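PDB 4AY8: Methylcobalamin\: coenzyme M methyltransferase from Methanosarcina mazei, which catalyses the zinc-dependent transfer of a methyl group from a methylated corrinoid to the thiol of coenzyme M, a step of methanogenesis. Local coordinates for residues Y195-V200 / S238-T243; V28-V33 / A342-Y347; G290-P295 / A308-A313. All coordinates share one frame; numbering follows the deposited sequence.

Contact 1: Y195-V200 / S238-T243; sequences YANAMV and SVNSVT
Ala-196, Asn-197 and Val-200 form one face of a helix, and that face lies against the turn running from Val-239 to Ser-241. At one end Ala-196 presents its methyl to the fork of Val-239, with CB 3.7 Å from CG2 and only slightly farther from CG1. One residue on, Asn-197 spreads over the turn. Its CB leaves the helix across the line to the turn, but with CG beside the backbone N (chi1 -78°) the amide swings in over the chain between Ser-238 and Asn-240. It meets the side-chain amide of Asn-240 obliquely, their planes 36° apart. With an alanine here that amide would be gone, and the turn would probably lose its widest cover from the helix, with Asn-240 freer to swing. Val-200 works with both branches: CG1 comes within 3.5 Å of Asn-240 O, while CG2 packs 3.6 Å from Ser-241 CB. The turn itself is an inverse gamma turn centred on Asn-240, closed by a weak bond of 2.9 Å from Ser-241 N to Val-239 O. Ser-241 OG then bonds Val-242 O at 2.8 Å, tilted 28° from the carbonyl plane. The turn leads from helix 221-238 into strand 242-246, the strand that ends at the zinc ligand His-246. Helix 178-202 precedes strand 206-210, whose Ile-207 is touched by Ala-196, Val-200 and Val-239 and pairs through its backbone with Val-242; Tyr-195 and Met-199 touch helix 130-144 and strand 150-155, Met-199 also reaching Ile-207.

Contact 2: V28-V33 / A342-Y347; sequences VDKVPV and ARDEFY
An N-terminal loop of the barrel chain meets its C-terminal helix here: the loop carrying Lys-30, Val-31 and Val-33 lies along the end of helix 333-346, where Arg-343 in the last turn and Tyr-347 just past its end receive it. Both backbone polar atoms of Val-31 are bonded: its N gives a nearly straight bond (167°) to Tyr-347 OH at 3.0 Å, and its O takes one from Arg-343 NH1 at 2.9 Å. That oxygen lies in the guanidinium plane. Bends at chi2 and chi3 (-77° and -48°) curl Arg-343 so that it also grips Asp-344 side-on, NE and NH2 both reaching OD1 from the same face of the carboxylate, NH2 at 2.8 Å. Lys-30 crosses the guanidinium at about a right angle, its CE 3.7 Å above the plane and over its centre, while Val-33 CG1 covers the opposite face nearer the rim. Farther back on the lysine, CB makes a CH-pi contact, 3.7 Å from the centroid of the Tyr-347 ring, whose other face takes Phe-346 CD2.

Lys-30 NZ comes to 3.7 Å from Arg-343 NH2, but negative charge is at hand: a water links NZ to Asp-344 OD1, and Glu-76 forms a salt bridge with NH2. The two acids probably offset the crowding of positive charge. Clamped between lysine methylenes and a valine methyl, with bonds around its rim, the guanidinium should have little freedom to turn.

Contact 3: G290-P295 / A308-A313; sequences GNVSSP and AEAKEA
Gly-290 starts the contact with its carbonyl, O lying 4.4 Å from Ala-313 CB. Its backbone conformation would jam a side chain against the preceding carbonyl oxygen, and the peptide bond that follows is cis. Asn-291 then brings the end of its side chain nearer the helix. With CG set between the backbone N and the carbonyl carbon (chi1 67°), OD1 arrives 3.9 Å from the methyl of Ala-313, while ND2 is taken up by Gly-273 O. Val-292 makes the closest approach through one branch: CG2 rests on the helix backbone, 3.7 Å from Ala-310 CA, with Ala-310 CB 4.1 Å away. The small alanines on this face probably help the axes of strand 290-292 and helix 308-313 approach to 8.0 Å, their N-to-C directions 151° apart, roughly antiparallel. At Ser-293 the contact becomes polar. A water accepts from its N at 2.9 Å and donates to Glu-309 OE1, which also bonds Thr-297. Ser-293 is the N-cap of helix 294-298, its OG meeting Phe-296 N. In the fold this is the first half of a beta-alpha-beta unit: strand 287-292 pairs in parallel with strand 320-323, and helix 303-315 connects them. Ala-310 and Ala-313 also touch Leu-321 of that strand, and Leu-339 of helix 333-346 packs on Val-292 and Ala-310.

How the contacts relate
From the N terminus, segment 28-33 comes first, and its partner 342-347 is almost the last of the chain, so contact 2 closes a loop spanning nearly the whole barrel. Contacts 1 and 3 both fall within that loop, in series. Contact 1 closes over strand 206-210 and helix 221-238; contact 3 closes a short loop of twelve residues holding the rest of helix 294-298 and the start of helix 303-315. These two serve the same parallel sheet from opposite sides of the chain's centre, their centres about 28 Å apart. Contacts 2 and 3 are neighbours: Lys-311 forms a salt bridge with Glu-345, and Ala-310 packs on Ala-342, joining the last two helices.

Contact 1: Y195-V200 / S238-T243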
loop_
_atom_site.group_PDB
_atom_site.type_symbol
_atom_site.label_atom_id
_atom_site.label_comp_id
_atom_site.label_asym_id
_atom_site.label_seq_id
_atom_site.Cartn_x
_atom_site.Cartn_y
_atom_site.Cartn_z
ATOM N N TYR A 195 -7.272 -13.043 1.563
ATOM C CA TYR A 195 -6.631 -12.281 2.621
ATOM C C TYR A 195 -7.247 -10.887 2.752
ATOM O O TYR A 195 -7.576 -10.451 3.852
ATOM C CB TYR A 195 -5.127 -12.221 2.356
ATOM C CG TYR A 195 -4.290 -11.476 3.362
ATOM C CD1 TYR A 195 -4.557 -11.539 4.709
ATOM C CD2 TYR A 195 -3.207 -10.720 2.951
ATOM C CE1 TYR A 195 -3.766 -10.862 5.622
ATOM C CE2 TYR A 195 -2.408 -10.055 3.851
ATOM C CZ TYR A 195 -2.692 -10.119 5.181
ATOM O OH TYR A 195 -1.890 -9.439 6.066
ATOM N N ALA A 196 -7.426 -10.202 1.630
ATOM C CA ALA A 196 -8.012 -8.860 1.634
ATOM C C ALA A 196 -9.427 -8.841 2.244
ATOM O O ALA A 196 -9.758 -7.965 3.040
ATOM C CB ALA A 196 -8.003 -8.259 0.225
ATOM N N ASN A 197 -10.263 -9.808 1.898
ATOM C CA ASN A 197 -11.612 -9.822 2.461
ATOM C C ASN A 197 -11.585 -10.149 3.958
ATOM O O ASN A 197 -12.399 -9.624 4.726
ATOM C CB ASN A 197 -12.528 -10.765 1.687
ATOM C CG ASN A 197 -13.037 -10.162 0.369
ATOM O OD1 ASN A 197 -13.209 -10.875 -0.613
ATOM N ND2 ASN A 197 -13.283 -8.873 0.350
ATOM N N ALA A 198 -10.628 -10.980 4.379
ATOM C CA ALA A 198 -10.415 -11.263 5.800
ATOM C C ALA A 198 -10.114 -9.973 6.576
ATOM O O ALA A 198 -10.610 -9.773 7.686
ATOM C CB ALA A 198 -9.276 -12.277 5.997
HETATM N N MSE A 199 -9.310 -9.097 5.988
HETATM C CA MSE A 199 -8.987 -7.822 6.627
HETATM C C MSE A 199 -10.205 -6.892 6.699
HETATM O O MSE A 199 -10.355 -6.122 7.665
HETATM C CB MSE A 199 -7.818 -7.134 5.924
HETATM C CG MSE A 199 -6.453 -7.707 6.247
HETATM SE SE MSE A 199 -4.958 -6.598 5.549
HETATM C CE MSE A 199 -5.660 -6.350 3.827
ATOM N N VAL A 200 -11.072 -6.970 5.693
ATOM C CA VAL A 200 -12.326 -6.228 5.712
ATOM C C VAL A 200 -13.210 -6.745 6.845
ATOM O O VAL A 200 -13.711 -5.961 7.645
ATOM C CB VAL A 200 -13.078 -6.283 4.359
ATOM C CG1 VAL A 200 -14.418 -5.579 4.465
ATOM C CG2 VAL A 200 -12.239 -5.662 3.244
ATOM N N SER A 238 -13.462 -8.157 -6.605
ATOM C CA SER A 238 -13.834 -9.249 -5.693
ATOM C C SER A 238 -13.648 -8.882 -4.215
ATOM O O SER A 238 -14.111 -9.597 -3.329
ATOM C CB SER A 238 -13.041 -10.533 -5.994
ATOM O OG SER A 238 -13.161 -10.933 -7.346
ATOM N N VAL A 239 -12.954 -7.778 -3.954
ATOM C CA VAL A 239 -12.690 -7.325 -2.586
ATOM C C VAL A 239 -13.755 -6.290 -2.193
ATOM O O VAL A 239 -13.987 -5.278 -2.885
ATOM C CB VAL A 239 -11.251 -6.782 -2.459
ATOM C CG1 VAL A 239 -11.011 -6.089 -1.115
ATOM C CG2 VAL A 239 -10.247 -7.914 -2.665
ATOM N N ASN A 240 -14.418 -6.593 -1.083
ATOM C CA ASN A 240 -15.597 -5.879 -0.612
ATOM C C ASN A 240 -15.261 -4.639 0.196
ATOM O O ASN A 240 -15.674 -4.482 1.340
ATOM C CB ASN A 240 -16.426 -6.823 0.240
ATOM C CG ASN A 240 -16.989 -7.953 -0.554
ATOM O OD1 ASN A 240 -17.986 -7.787 -1.247
ATOM N ND2 ASN A 240 -16.357 -9.115 -0.470
ATOM N N SER A 241 -14.508 -3.757 -0.436
ATOM C CA SER A 241 -14.004 -2.570 0.190
ATOM C C SER A 241 -13.610 -1.570 -0.897
ATOM O O SER A 241 -13.367 -1.939 -2.046
ATOM C CB SER A 241 -12.778 -2.947 1.019
ATOM O OG SER A 241 -12.207 -1.837 1.679
ATOM N N VAL A 242 -13.548 -0.304 -0.515
ATOM C CA VAL A 242 -12.758 0.674 -1.246
ATOM C C VAL A 242 -11.308 0.182 -1.250
ATOM O O VAL A 242 -10.804 -0.288 -0.230
ATOM C CB VAL A 242 -12.888 2.049 -0.578
ATOM C CG1 VAL A 242 -11.828 3.022 -1.075
ATOM C CG2 VAL A 242 -14.309 2.590 -0.788
ATOM N N THR A 243 -10.652 0.254 -2.404
ATOM C CA THR A 243 -9.277 -0.219 -2.525
ATOM C C THR A 243 -8.361 0.837 -3.151
ATOM O O THR A 243 -8.815 1.749 -3.858
ATOM C CB THR A 243 -9.176 -1.514 -3.380
ATOM O OG1 THR A 243 -9.669 -1.248 -4.691
ATOM C CG2 THR A 243 -9.933 -2.694 -2.741
#

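Contact 2: V28-V33 / A342-Y347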
loop_
_atom_site.group_PDB
_atom_site.type_symbol
_atom_site.label_atom_id
_atom_site.label_comp_id
_atom_site.label_asym_id
_atom_site.label_seq_id
_atom_site.Cartn_x
_atom_site.Cartn_y
_atom_site.Cartn_z
ATOM N N VAL A 28 -15.406 17.023 -1.046
ATOM C CA VAL A 28 -14.882 17.044 0.319
ATOM C C VAL A 28 -14.588 18.467 0.736
ATOM O O VAL A 28 -14.454 19.346 -0.108
ATOM C CB VAL A 28 -13.588 16.173 0.466
ATOM C CG1 VAL A 28 -13.942 14.696 0.374
ATOM C CG2 VAL A 28 -12.548 16.554 -0.581
ATOM N N ASP A 29 -14.480 18.691 2.043
ATOM C CA ASP A 29 -14.104 20.005 2.557
ATOM C C ASP A 29 -12.639 20.327 2.302
ATOM O O ASP A 29 -12.278 21.500 2.159
ATOM C CB ASP A 29 -14.416 20.133 4.060
ATOM C CG ASP A 29 -13.782 19.032 4.904
ATOM O OD1 ASP A 29 -13.408 17.987 4.351
ATOM O OD2 ASP A 29 -13.681 19.207 6.134
ATOM N N LYS A 30 -11.799 19.297 2.249
ATOM C CA LYS A 30 -10.363 19.473 2.018
ATOM C C LYS A 30 -9.705 18.121 1.718
ATOM O O LYS A 30 -10.260 17.080 2.054
ATOM C CB LYS A 30 -9.693 20.149 3.224
ATOM C CG LYS A 30 -9.636 19.287 4.488
ATOM C CD LYS A 30 -9.207 20.076 5.705
ATOM C CE LYS A 30 -9.160 19.195 6.945
ATOM N NZ LYS A 30 -8.619 19.902 8.148
ATOM N N VAL A 31 -8.544 18.145 1.063
ATOM C CA VAL A 31 -7.791 16.933 0.793
ATOM C C VAL A 31 -7.281 16.329 2.105
ATOM O O VAL A 31 -6.677 17.015 2.932
ATOM C CB VAL A 31 -6.610 17.203 -0.177
ATOM C CG1 VAL A 31 -5.702 15.985 -0.296
ATOM C CG2 VAL A 31 -7.135 17.635 -1.560
ATOM N N PRO A 32 -7.564 15.045 2.327
ATOM C CA PRO A 32 -7.017 14.359 3.485
ATOM C C PRO A 32 -5.530 14.056 3.327
ATOM O O PRO A 32 -5.042 13.856 2.213
ATOM C CB PRO A 32 -7.828 13.059 3.541
ATOM C CG PRO A 32 -8.285 12.840 2.196
ATOM C CD PRO A 32 -8.479 14.193 1.563
ATOM N N VAL A 33 -4.813 14.031 4.441
ATOM C CA VAL A 33 -3.385 13.710 4.433
ATOM C C VAL A 33 -3.098 12.480 5.308
ATOM O O VAL A 33 -3.381 12.449 6.514
ATOM C CB VAL A 33 -2.538 14.937 4.841
ATOM C CG1 VAL A 33 -2.950 15.460 6.212
ATOM C CG2 VAL A 33 -1.054 14.632 4.790
ATOM N N ALA A 342 1.652 21.064 5.591
ATOM C CA ALA A 342 1.502 21.574 4.235
ATOM C C ALA A 342 0.030 21.635 3.814
ATOM O O ALA A 342 -0.416 22.610 3.205
ATOM C CB ALA A 342 2.314 20.731 3.258
ATOM N N ARG A 343 -0.711 20.578 4.122
ATOM C CA ARG A 343 -2.123 20.513 3.793
ATOM C C ARG A 343 -2.850 21.616 4.561
ATOM O O ARG A 343 -3.601 22.387 3.983
ATOM C CB ARG A 343 -2.683 19.129 4.133
ATOM C CG ARG A 343 -4.048 18.813 3.548
ATOM C CD ARG A 343 -5.183 19.483 4.296
ATOM N NE ARG A 343 -5.067 19.291 5.728
ATOM C CZ ARG A 343 -5.511 18.227 6.384
ATOM N NH1 ARG A 343 -6.116 17.228 5.744
ATOM N NH2 ARG A 343 -5.347 18.160 7.689
ATOM N N ASP A 344 -2.594 21.701 5.861
ATOM C CA ASP A 344 -3.202 22.729 6.704
ATOM C C ASP A 344 -2.890 24.147 6.214
ATOM O O ASP A 344 -3.784 24.982 6.137
ATOM C CB ASP A 344 -2.759 22.558 8.160
ATOM C CG ASP A 344 -3.301 21.279 8.784
ATOM O OD1 ASP A 344 -4.288 20.726 8.245
ATOM O OD2 ASP A 344 -2.762 20.847 9.824
ATOM N N GLU A 345 -1.632 24.425 5.885
ATOM C CA GLU A 345 -1.274 25.753 5.382
ATOM C C GLU A 345 -1.971 26.042 4.051
ATOM O O GLU A 345 -2.364 27.178 3.783
ATOM C CB GLU A 345 0.246 25.902 5.233
ATOM C CG GLU A 345 1.013 25.879 6.551
ATOM C CD GLU A 345 2.533 25.750 6.365
ATOM O OE1 GLU A 345 3.011 25.831 5.205
ATOM O OE2 GLU A 345 3.242 25.566 7.384
ATOM N N PHE A 346 -2.139 25.012 3.229
ATOM C CA PHE A 346 -2.730 25.176 1.918
ATOM C C PHE A 346 -4.137 25.746 1.988
ATOM O O PHE A 346 -4.538 26.485 1.107
ATOM C CB PHE A 346 -2.764 23.835 1.175
ATOM C CG PHE A 346 -3.113 23.950 -0.281
ATOM C CD1 PHE A 346 -2.195 24.446 -1.190
ATOM C CD2 PHE A 346 -4.356 23.564 -0.743
ATOM C CE1 PHE A 346 -2.508 24.548 -2.533
ATOM C CE2 PHE A 346 -4.674 23.661 -2.093
ATOM C CZ PHE A 346 -3.750 24.157 -2.983
ATOM N N TYR A 347 -4.889 25.376 3.018
ATOM C CA TYR A 347 -6.288 25.793 3.138
ATOM C C TYR A 347 -6.393 27.046 3.987
ATOM O O TYR A 347 -7.475 27.448 4.387
ATOM C CB TYR A 347 -7.151 24.649 3.681
ATOM C CG TYR A 347 -7.302 23.566 2.647
ATOM C CD1 TYR A 347 -8.279 23.652 1.667
ATOM C CD2 TYR A 347 -6.428 22.491 2.608
ATOM C CE1 TYR A 347 -8.395 22.691 0.697
ATOM C CE2 TYR A 347 -6.539 21.530 1.642
ATOM C CZ TYR A 347 -7.525 21.630 0.691
ATOM O OH TYR A 347 -7.647 20.672 -0.282
HETATM O O HOH W 1 -6.503 21.807 7.687
#

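Contact 3: G290-P295 / A308-A313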
loop_
_atom_site.group_PDB
_atom_site.type_symbol
_atom_site.label_atom_id
_atom_site.label_comp_id
_atom_site.label_asym_id
_atom_site.label_seq_id
_atom_site.Cartn_x
_atom_site.Cartn_y
_atom_site.Cartn_z
ATOM N N GLY A 290 -0.757 10.445 -3.399
ATOM C CA GLY A 290 0.684 10.686 -3.363
ATOM C C GLY A 290 1.010 12.152 -3.211
ATOM O O GLY A 290 0.215 12.885 -2.624
ATOM N N ASN A 291 2.168 12.599 -3.717
ATOM C CA ASN A 291 3.205 11.746 -4.310
ATOM C C ASN A 291 4.603 12.241 -3.923
ATOM O O ASN A 291 5.532 12.277 -4.741
ATOM C CB ASN A 291 3.071 11.621 -5.848
ATOM C CG ASN A 291 3.330 12.928 -6.603
ATOM O OD1 ASN A 291 3.126 14.027 -6.079
ATOM N ND2 ASN A 291 3.745 12.801 -7.873
ATOM N N VAL A 292 4.732 12.619 -2.659
ATOM C CA VAL A 292 5.957 13.239 -2.157
ATOM C C VAL A 292 6.997 12.154 -1.887
ATOM O O VAL A 292 6.740 11.181 -1.170
ATOM C CB VAL A 292 5.653 14.080 -0.895
ATOM C CG1 VAL A 292 6.929 14.648 -0.271
ATOM C CG2 VAL A 292 4.653 15.193 -1.242
ATOM N N SER A 293 8.164 12.314 -2.503
ATOM C CA SER A 293 9.210 11.308 -2.483
ATOM C C SER A 293 9.556 10.833 -1.091
ATOM O O SER A 293 9.974 11.609 -0.249
ATOM C CB SER A 293 10.486 11.863 -3.135
ATOM O OG SER A 293 11.514 10.883 -3.122
ATOM N N SER A 294 9.437 9.539 -0.851
ATOM C CA SER A 294 9.823 9.005 0.444
ATOM C C SER A 294 11.342 9.056 0.700
ATOM O O SER A 294 11.769 9.584 1.714
ATOM C CB SER A 294 9.268 7.591 0.625
ATOM O OG SER A 294 7.849 7.641 0.726
ATOM N N PRO A 295 12.164 8.532 -0.224
ATOM C CA PRO A 295 13.606 8.497 0.049
ATOM C C PRO A 295 14.339 9.825 -0.143
ATOM O O PRO A 295 15.345 10.070 0.522
ATOM C CB PRO A 295 14.136 7.471 -0.954
ATOM C CG PRO A 295 13.114 7.357 -2.005
ATOM C CD PRO A 295 11.808 7.839 -1.476
ATOM N N ALA A 308 6.759 22.368 0.234
ATOM C CA ALA A 308 6.677 22.884 -1.141
ATOM C C ALA A 308 6.226 21.786 -2.098
ATOM O O ALA A 308 5.345 21.994 -2.949
ATOM C CB ALA A 308 8.029 23.475 -1.618
ATOM N N GLU A 309 6.830 20.617 -1.978
ATOM C CA GLU A 309 6.484 19.522 -2.880
ATOM C C GLU A 309 5.062 19.008 -2.620
ATOM O O GLU A 309 4.346 18.660 -3.550
ATOM C CB GLU A 309 7.529 18.414 -2.800
ATOM C CG GLU A 309 8.886 18.902 -3.318
ATOM C CD GLU A 309 9.918 17.808 -3.450
ATOM O OE1 GLU A 309 9.619 16.638 -3.131
ATOM O OE2 GLU A 309 11.046 18.144 -3.863
ATOM N N ALA A 310 4.659 18.992 -1.355
ATOM C CA ALA A 310 3.281 18.669 -0.982
ATOM C C ALA A 310 2.274 19.674 -1.571
ATOM O O ALA A 310 1.206 19.285 -2.057
ATOM C CB ALA A 310 3.157 18.641 0.507
ATOM N N LYS A 311 2.623 20.960 -1.531
ATOM C CA LYS A 311 1.730 22.006 -2.039
ATOM C C LYS A 311 1.570 21.927 -3.560
ATOM O O LYS A 311 0.494 22.153 -4.083
ATOM C CB LYS A 311 2.184 23.395 -1.562
ATOM C CG LYS A 311 2.069 23.525 -0.041
ATOM C CD LYS A 311 2.315 24.934 0.499
ATOM C CE LYS A 311 2.340 24.923 2.020
ATOM N NZ LYS A 311 2.562 26.268 2.634
ATOM N N GLU A 312 2.632 21.546 -4.253
ATOM C CA GLU A 312 2.560 21.296 -5.675
ATOM C C GLU A 312 1.587 20.151 -5.982
ATOM O O GLU A 312 0.809 20.214 -6.941
ATOM C CB GLU A 312 3.952 20.976 -6.220
ATOM C CG GLU A 312 3.951 20.486 -7.650
ATOM C CD GLU A 312 5.344 20.167 -8.158
ATOM O OE1 GLU A 312 6.129 19.493 -7.432
ATOM O OE2 GLU A 312 5.649 20.584 -9.297
ATOM N N ALA A 313 1.624 19.108 -5.160
ATOM C CA ALA A 313 0.714 17.992 -5.339
ATOM C C ALA A 313 -0.734 18.473 -5.173
ATOM O O ALA A 313 -1.593 18.166 -5.994
ATOM C CB ALA A 313 1.044 16.861 -4.351
HETATM O O HOH W 2 8.355 14.675 -4.198
#